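Local coordinates for protein peptide ABC transporter permease (Staphylococcus hominis, PDB 6EXS) that belongs to the POT family of peptide transporters and probably carries thioalcohol-conjugated peptides, the precursors of human axillary malodour, into the bacterial cell, at residues 250-264 / 442-454. Residues are numbered along the deposited sequence; the frame is centred on the assembly and turned at random.
Sequences DLISNTVLVLGVALP and ASAQAINGTLVKL. Unlike the reference sequence in segment 250-264: Asp250 (reference Asn).
Lys453 reaches Asp250 because its chain is extended beyond CG, with chi2 to chi4 all near 180°. Lys453 NZ meets Asp250 OD1 at 2.8 Å in a salt bridge, from above the carboxylate plane and 58° out of it. Asp250 differs from the reference Asn, so this salt bridge belongs to the deposited chain. At the other end, Ser443 OG lies beside its own backbone N (chi1 -62°). From there it donates to Gly260 O at 2.7 Å, in the carbonyl plane and on a lone pair.

Helices 249-273 and 430-451 run roughly antiparallel, with local axes 8.1 Å apart. They come closest where Gly260 faces Ser443. Ala446 CB sits 3.7 Å from Gly260 CA, packed on bare backbone; Val256 O is closer still, 3.3 Å from the same CB. Leu257 CD1 touches Ile447 CD1 at 3.7 Å, their side chains crossing obliquely. The same Ile447 methyl also meets Val261 CG2. Leu257 CD2 lies 3.7 Å from Thr450 OG1, the side chains at about a right angle.

Two waters bridge the helices. One accepts from Lys453 NZ, donates to Asn254 OD1 and Thr450 OG1, and is also bonded to Ser253 OG. The other accepts from Thr450 OG1 and donates to Ser253 O and Ala446 O. Ser253 touches Ser61 of helix 56-72; Pro264 and Ser443 touch helix 279-302.

The contact packs HB, second of the two extra helices between the six-helix bundles of bacterial POT transporters, against H11. Gly260, Ser443 and Ala446 make the close end. At the hydrated end, the Asp250 carboxylate would be expected to favour a charged Lys453.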
ATOM      1  N   ASP A 250      -6.524  20.374  -3.425  1.00 56.31           N
ATOM      2  CA  ASP A 250      -7.167  20.029  -4.697  1.00 56.86           C
ATOM      3  C   ASP A 250      -6.151  20.034  -5.841  1.00 61.31           C
ATOM      4  O   ASP A 250      -6.293  19.223  -6.752  1.00 61.40           O
ATOM      5  CB  ASP A 250      -8.331  20.980  -5.017  1.00 60.38           C
ATOM      6  CG  ASP A 250      -9.555  20.843  -4.132  1.00 72.19           C
ATOM      7  OD1 ASP A 250      -9.676  19.809  -3.437  1.00 73.10           O
ATOM      8  OD2 ASP A 250     -10.412  21.754  -4.163  1.00 77.94           O
ATOM      9  N   LEU A 251      -5.107  20.909  -5.774  1.00 56.90           N
ATOM     10  CA  LEU A 251      -4.029  20.951  -6.767  1.00 56.06           C
ATOM     11  C   LEU A 251      -3.334  19.587  -6.785  1.00 56.66           C
ATOM     12  O   LEU A 251      -3.103  19.042  -7.866  1.00 57.37           O
ATOM     13  CB  LEU A 251      -3.009  22.069  -6.459  1.00 56.55           C
ATOM     14  CG  LEU A 251      -1.861  22.231  -7.482  1.00 61.90           C
ATOM     15  CD1 LEU A 251      -2.119  23.386  -8.435  1.00 63.76           C
ATOM     16  CD2 LEU A 251      -0.522  22.411  -6.785  1.00 64.22           C
ATOM     17  N   ILE A 252      -3.045  19.028  -5.588  1.00 49.04           N
ATOM     18  CA  ILE A 252      -2.392  17.730  -5.414  1.00 46.14           C
ATOM     19  C   ILE A 252      -3.357  16.601  -5.783  1.00 49.14           C
ATOM     20  O   ILE A 252      -3.020  15.790  -6.635  1.00 49.25           O
ATOM     21  CB  ILE A 252      -1.785  17.540  -3.983  1.00 47.48           C
ATOM     22  CG1 ILE A 252      -1.116  18.838  -3.425  1.00 47.81           C
ATOM     23  CG2 ILE A 252      -0.832  16.330  -3.916  1.00 46.56           C
ATOM     24  CD1 ILE A 252       0.135  19.413  -4.175  1.00 51.86           C
ATOM     25  N   SER A 253      -4.552  16.561  -5.160  1.00 45.48           N
ATOM     26  CA  SER A 253      -5.559  15.515  -5.364  1.00 44.98           C
ATOM     27  C   SER A 253      -6.009  15.370  -6.823  1.00 49.68           C
ATOM     28  O   SER A 253      -6.207  14.238  -7.267  1.00 49.32           O
ATOM     29  CB  SER A 253      -6.750  15.688  -4.421  1.00 47.70           C
ATOM     30  OG  SER A 253      -7.659  16.680  -4.866  1.00 57.21           O
ATOM     31  N   ASN A 254      -6.125  16.485  -7.572  1.00 47.44           N
ATOM     32  CA  ASN A 254      -6.493  16.445  -8.997  1.00 48.40           C
ATOM     33  C   ASN A 254      -5.346  15.917  -9.858  1.00 53.06           C
ATOM     34  O   ASN A 254      -5.591  15.117 -10.759  1.00 53.49           O
ATOM     35  CB  ASN A 254      -6.965  17.800  -9.502  1.00 49.33           C
ATOM     36  CG  ASN A 254      -8.271  18.256  -8.905  1.00 69.53           C
ATOM     37  OD1 ASN A 254      -9.153  17.456  -8.567  1.00 60.28           O
ATOM     38  ND2 ASN A 254      -8.423  19.563  -8.776  1.00 62.82           N
ATOM     39  N   THR A 255      -4.094  16.338  -9.558  1.00 49.54           N
ATOM     40  CA  THR A 255      -2.880  15.895 -10.259  1.00 49.39           C
ATOM     41  C   THR A 255      -2.720  14.372 -10.127  1.00 51.56           C
ATOM     42  O   THR A 255      -2.528  13.685 -11.131  1.00 52.50           O
ATOM     43  CB  THR A 255      -1.650  16.671  -9.734  1.00 57.16           C
ATOM     44  OG1 THR A 255      -1.809  18.058 -10.028  1.00 53.50           O
ATOM     45  CG2 THR A 255      -0.332  16.169 -10.321  1.00 56.96           C
ATOM     46  N   VAL A 256      -2.834  13.860  -8.886  1.00 45.34           N
ATOM     47  CA  VAL A 256      -2.713  12.448  -8.524  1.00 43.51           C
ATOM     48  C   VAL A 256      -3.913  11.650  -9.089  1.00 48.25           C
ATOM     49  O   VAL A 256      -3.751  10.484  -9.435  1.00 47.05           O
ATOM     50  CB  VAL A 256      -2.471  12.291  -6.990  1.00 45.77           C
ATOM     51  CG1 VAL A 256      -2.427  10.825  -6.552  1.00 44.44           C
ATOM     52  CG2 VAL A 256      -1.183  13.003  -6.573  1.00 45.15           C
ATOM     53  N   LEU A 257      -5.088  12.302  -9.265  1.00 47.21           N
ATOM     54  CA  LEU A 257      -6.257  11.671  -9.893  1.00 47.06           C
ATOM     55  C   LEU A 257      -5.910  11.424 -11.368  1.00 51.94           C
ATOM     56  O   LEU A 257      -6.123  10.316 -11.864  1.00 51.92           O
ATOM     57  CB  LEU A 257      -7.531  12.546  -9.766  1.00 47.39           C
ATOM     58  CG  LEU A 257      -8.772  12.113 -10.573  1.00 51.60           C
ATOM     59  CD1 LEU A 257      -9.246  10.726 -10.186  1.00 50.28           C
ATOM     60  CD2 LEU A 257      -9.901  13.097 -10.406  1.00 53.75           C
ATOM     61  N   VAL A 258      -5.328  12.442 -12.040  1.00 48.75           N
ATOM     62  CA  VAL A 258      -4.896  12.362 -13.437  1.00 49.66           C
ATOM     63  C   VAL A 258      -3.877  11.222 -13.585  1.00 53.98           C
ATOM     64  O   VAL A 258      -4.082  10.337 -14.422  1.00 54.12           O
ATOM     65  CB  VAL A 258      -4.387  13.729 -13.976  1.00 54.10           C
ATOM     66  CG1 VAL A 258      -3.636  13.572 -15.291  1.00 54.68           C
ATOM     67  CG2 VAL A 258      -5.540  14.712 -14.144  1.00 54.99           C
ATOM     68  N   LEU A 259      -2.839  11.203 -12.709  1.00 50.15           N
ATOM     69  CA  LEU A 259      -1.791  10.176 -12.676  1.00 49.27           C
ATOM     70  C   LEU A 259      -2.329   8.759 -12.466  1.00 52.62           C
ATOM     71  O   LEU A 259      -1.887   7.837 -13.142  1.00 52.55           O
ATOM     72  CB  LEU A 259      -0.714  10.510 -11.634  1.00 48.32           C
ATOM     73  CG  LEU A 259       0.342  11.531 -12.048  1.00 53.32           C
ATOM     74  CD1 LEU A 259       1.190  11.927 -10.870  1.00 52.47           C
ATOM     75  CD2 LEU A 259       1.228  10.992 -13.147  1.00 55.99           C
ATOM     76  N   GLY A 260      -3.303   8.612 -11.577  1.00 49.03           N
ATOM     77  CA  GLY A 260      -3.943   7.331 -11.303  1.00 49.04           C
ATOM     78  C   GLY A 260      -4.751   6.768 -12.454  1.00 55.42           C
ATOM     79  O   GLY A 260      -5.016   5.569 -12.485  1.00 55.02           O
ATOM     80  N   VAL A 261      -5.152   7.622 -13.404  1.00 54.33           N
ATOM     81  CA  VAL A 261      -5.926   7.223 -14.576  1.00 55.92           C
ATOM     82  C   VAL A 261      -4.969   7.007 -15.759  1.00 60.84           C
ATOM     83  O   VAL A 261      -5.091   6.004 -16.459  1.00 61.01           O
ATOM     84  CB  VAL A 261      -7.065   8.250 -14.895  1.00 61.56           C
ATOM     85  CG1 VAL A 261      -7.770   7.927 -16.213  1.00 62.91           C
ATOM     86  CG2 VAL A 261      -8.084   8.322 -13.762  1.00 60.96           C
ATOM     87  N   ALA A 262      -4.021   7.946 -15.968  1.00 57.61           N
ATOM     88  CA  ALA A 262      -3.070   7.942 -17.082  1.00 57.68           C
ATOM     89  C   ALA A 262      -2.066   6.789 -17.063  1.00 60.37           C
ATOM     90  O   ALA A 262      -1.936   6.098 -18.080  1.00 60.71           O
ATOM     91  CB  ALA A 262      -2.345   9.277 -17.166  1.00 58.55           C
ATOM     92  N   LEU A 263      -1.342   6.596 -15.931  1.00 54.50           N
ATOM     93  CA  LEU A 263      -0.316   5.557 -15.783  1.00 53.19           C
ATOM     94  C   LEU A 263      -0.820   4.160 -16.184  1.00 58.26           C
ATOM     95  O   LEU A 263      -0.155   3.564 -17.026  1.00 59.25           O
ATOM     96  CB  LEU A 263       0.346   5.545 -14.389  1.00 51.48           C
ATOM     97  CG  LEU A 263       1.127   6.800 -13.984  1.00 54.98           C
ATOM     98  CD1 LEU A 263       1.356   6.823 -12.498  1.00 53.64           C
ATOM     99  CD2 LEU A 263       2.436   6.932 -14.743  1.00 55.48           C
ATOM    100  N   PRO A 264      -1.996   3.640 -15.719  1.00 54.50           N
ATOM    101  CA  PRO A 264      -2.452   2.325 -16.223  1.00 54.31           C
ATOM    102  C   PRO A 264      -2.660   2.305 -17.747  1.00 58.64           C
ATOM    103  O   PRO A 264      -2.267   1.331 -18.392  1.00 58.13           O
ATOM    104  CB  PRO A 264      -3.767   2.080 -15.477  1.00 55.81           C
ATOM    105  CG  PRO A 264      -3.765   3.022 -14.340  1.00 59.24           C
ATOM    106  CD  PRO A 264      -2.948   4.194 -14.731  1.00 55.23           C
ATOM    107  N   ALA A 442      -2.259   1.858  -6.380  1.00 44.89           N
ATOM    108  CA  ALA A 442      -1.909   3.267  -6.610  1.00 44.42           C
ATOM    109  C   ALA A 442      -3.065   4.048  -7.272  1.00 47.27           C
ATOM    110  O   ALA A 442      -3.372   5.155  -6.836  1.00 47.47           O
ATOM    111  CB  ALA A 442      -0.652   3.364  -7.457  1.00 45.40           C
ATOM    112  N   SER A 443      -3.727   3.452  -8.287  1.00 42.29           N
ATOM    113  CA  SER A 443      -4.879   4.043  -8.973  1.00 41.82           C
ATOM    114  C   SER A 443      -6.126   4.080  -8.086  1.00 43.70           C
ATOM    115  O   SER A 443      -6.815   5.098  -8.092  1.00 43.76           O
ATOM    116  CB  SER A 443      -5.187   3.302 -10.267  1.00 44.40           C
ATOM    117  OG  SER A 443      -4.081   3.418 -11.137  1.00 50.90           O
ATOM    118  N   ALA A 444      -6.417   2.986  -7.331  1.00 38.76           N
ATOM    119  CA  ALA A 444      -7.570   2.932  -6.419  1.00 38.61           C
ATOM    120  C   ALA A 444      -7.478   4.032  -5.359  1.00 41.35           C
ATOM    121  O   ALA A 444      -8.467   4.711  -5.121  1.00 42.31           O
ATOM    122  CB  ALA A 444      -7.664   1.571  -5.755  1.00 38.82           C
ATOM    123  N   GLN A 445      -6.281   4.242  -4.775  1.00 36.59           N
ATOM    124  CA  GLN A 445      -6.002   5.289  -3.792  1.00 36.08           C
ATOM    125  C   GLN A 445      -6.083   6.699  -4.403  1.00 41.49           C
ATOM    126  O   GLN A 445      -6.496   7.643  -3.712  1.00 40.72           O
ATOM    127  CB  GLN A 445      -4.642   5.048  -3.110  1.00 36.31           C
ATOM    128  CG  GLN A 445      -4.671   4.018  -1.975  1.00 41.47           C
ATOM    129  CD  GLN A 445      -5.229   4.586  -0.683  1.00 60.14           C
ATOM    130  OE1 GLN A 445      -6.407   4.967  -0.589  1.00 54.86           O
ATOM    131  NE2 GLN A 445      -4.412   4.603   0.361  1.00 52.38           N
ATOM    132  N   ALA A 446      -5.721   6.827  -5.710  1.00 39.58           N
ATOM    133  CA  ALA A 446      -5.791   8.072  -6.494  1.00 40.58           C
ATOM    134  C   ALA A 446      -7.242   8.481  -6.727  1.00 46.77           C
ATOM    135  O   ALA A 446      -7.547   9.667  -6.635  1.00 48.55           O
ATOM    136  CB  ALA A 446      -5.080   7.908  -7.825  1.00 41.60           C
ATOM    137  N   ILE A 447      -8.140   7.506  -7.020  1.00 42.55           N
ATOM    138  CA  ILE A 447      -9.581   7.748  -7.194  1.00 42.81           C
ATOM    139  C   ILE A 447     -10.177   8.107  -5.809  1.00 46.09           C
ATOM    140  O   ILE A 447     -10.960   9.057  -5.702  1.00 46.22           O
ATOM    141  CB  ILE A 447     -10.322   6.534  -7.859  1.00 46.06           C
ATOM    142  CG1 ILE A 447      -9.641   6.018  -9.172  1.00 46.90           C
ATOM    143  CG2 ILE A 447     -11.798   6.820  -8.092  1.00 47.13           C
ATOM    144  CD1 ILE A 447      -9.300   7.010 -10.282  1.00 58.70           C
ATOM    145  N   ASN A 448      -9.772   7.359  -4.755  1.00 41.43           N
ATOM    146  CA  ASN A 448     -10.206   7.569  -3.366  1.00 40.85           C
ATOM    147  C   ASN A 448     -10.044   9.013  -2.856  1.00 45.42           C
ATOM    148  O   ASN A 448     -10.924   9.489  -2.140  1.00 44.66           O
ATOM    149  CB  ASN A 448      -9.521   6.590  -2.421  1.00 36.53           C
ATOM    150  CG  ASN A 448     -10.104   5.211  -2.448  1.00 48.85           C
ATOM    151  OD1 ASN A 448     -11.180   4.984  -3.004  1.00 42.17           O
ATOM    152  ND2 ASN A 448      -9.399   4.248  -1.854  1.00 38.32           N
ATOM    153  N   GLY A 449      -8.948   9.681  -3.259  1.00 41.91           N
ATOM    154  CA  GLY A 449      -8.612  11.055  -2.904  1.00 41.63           C
ATOM    155  C   GLY A 449      -9.650  12.079  -3.328  1.00 48.26           C
ATOM    156  O   GLY A 449      -9.774  13.132  -2.695  1.00 48.11           O
ATOM    157  N   THR A 450     -10.404  11.776  -4.408  1.00 46.03           N
ATOM    158  CA  THR A 450     -11.465  12.626  -4.964  1.00 46.57           C
ATOM    159  C   THR A 450     -12.838  12.063  -4.580  1.00 51.79           C
ATOM    160  O   THR A 450     -13.755  12.835  -4.294  1.00 52.20           O
ATOM    161  CB  THR A 450     -11.263  12.766  -6.476  1.00 50.96           C
ATOM    162  OG1 THR A 450      -9.941  13.253  -6.705  1.00 47.33           O
ATOM    163  CG2 THR A 450     -12.269  13.713  -7.132  1.00 50.83           C
ATOM    164  N   LEU A 451     -12.963  10.717  -4.561  1.00 48.72           N
ATOM    165  CA  LEU A 451     -14.168   9.947  -4.219  1.00 49.01           C
ATOM    166  C   LEU A 451     -14.717  10.297  -2.830  1.00 51.99           C
ATOM    167  O   LEU A 451     -15.936  10.378  -2.667  1.00 52.25           O
ATOM    168  CB  LEU A 451     -13.833   8.442  -4.287  1.00 48.54           C
ATOM    169  CG  LEU A 451     -14.947   7.438  -4.616  1.00 53.96           C
ATOM    170  CD1 LEU A 451     -15.575   7.715  -5.994  1.00 55.36           C
ATOM    171  CD2 LEU A 451     -14.390   6.015  -4.604  1.00 54.51           C
ATOM    172  N   VAL A 452     -13.811  10.528  -1.843  1.00 47.29           N
ATOM    173  CA  VAL A 452     -14.136  10.872  -0.444  1.00 46.14           C
ATOM    174  C   VAL A 452     -14.979  12.141  -0.341  1.00 50.85           C
ATOM    175  O   VAL A 452     -15.676  12.310   0.660  1.00 50.54           O
ATOM    176  CB  VAL A 452     -12.914  10.928   0.507  1.00 47.94           C
ATOM    177  CG1 VAL A 452     -12.353   9.537   0.755  1.00 46.23           C
ATOM    178  CG2 VAL A 452     -11.838  11.887  -0.004  1.00 47.74           C
ATOM    179  N   LYS A 453     -14.934  13.004  -1.390  1.00 47.85           N
ATOM    180  CA  LYS A 453     -15.708  14.245  -1.512  1.00 48.64           C
ATOM    181  C   LYS A 453     -17.203  13.972  -1.786  1.00 55.63           C
ATOM    182  O   LYS A 453     -17.996  14.905  -1.723  1.00 57.28           O
ATOM    183  CB  LYS A 453     -15.122  15.166  -2.599  1.00 50.24           C
ATOM    184  CG  LYS A 453     -13.717  15.673  -2.299  1.00 52.63           C
ATOM    185  CD  LYS A 453     -13.071  16.301  -3.520  1.00 53.08           C
ATOM    186  CE  LYS A 453     -11.771  16.983  -3.170  1.00 57.04           C
ATOM    187  NZ  LYS A 453     -11.125  17.581  -4.369  1.00 65.08           N
ATOM    188  N   LEU A 454     -17.590  12.708  -2.077  1.00 52.83           N
ATOM    189  CA  LEU A 454     -18.984  12.319  -2.330  1.00 54.34           C
ATOM    190  C   LEU A 454     -19.788  12.037  -1.051  1.00 57.90           C
ATOM    191  O   LEU A 454     -21.016  12.016  -1.117  1.00 58.54           O
ATOM    192  CB  LEU A 454     -19.055  11.096  -3.260  1.00 54.60           C
ATOM    193  CG  LEU A 454     -18.931  11.360  -4.747  1.00 60.59           C
ATOM    194  CD1 LEU A 454     -18.510  10.114  -5.464  1.00 60.44           C
ATOM    195  CD2 LEU A 454     -20.239  11.882  -5.327  1.00 64.78           C
TER
HETATM  196  O   HOH W   1      -9.750  15.953  -6.393  1.00 43.51           O
HETATM  197  O   HOH W   2      -7.592  12.248  -5.905  1.00 46.62           O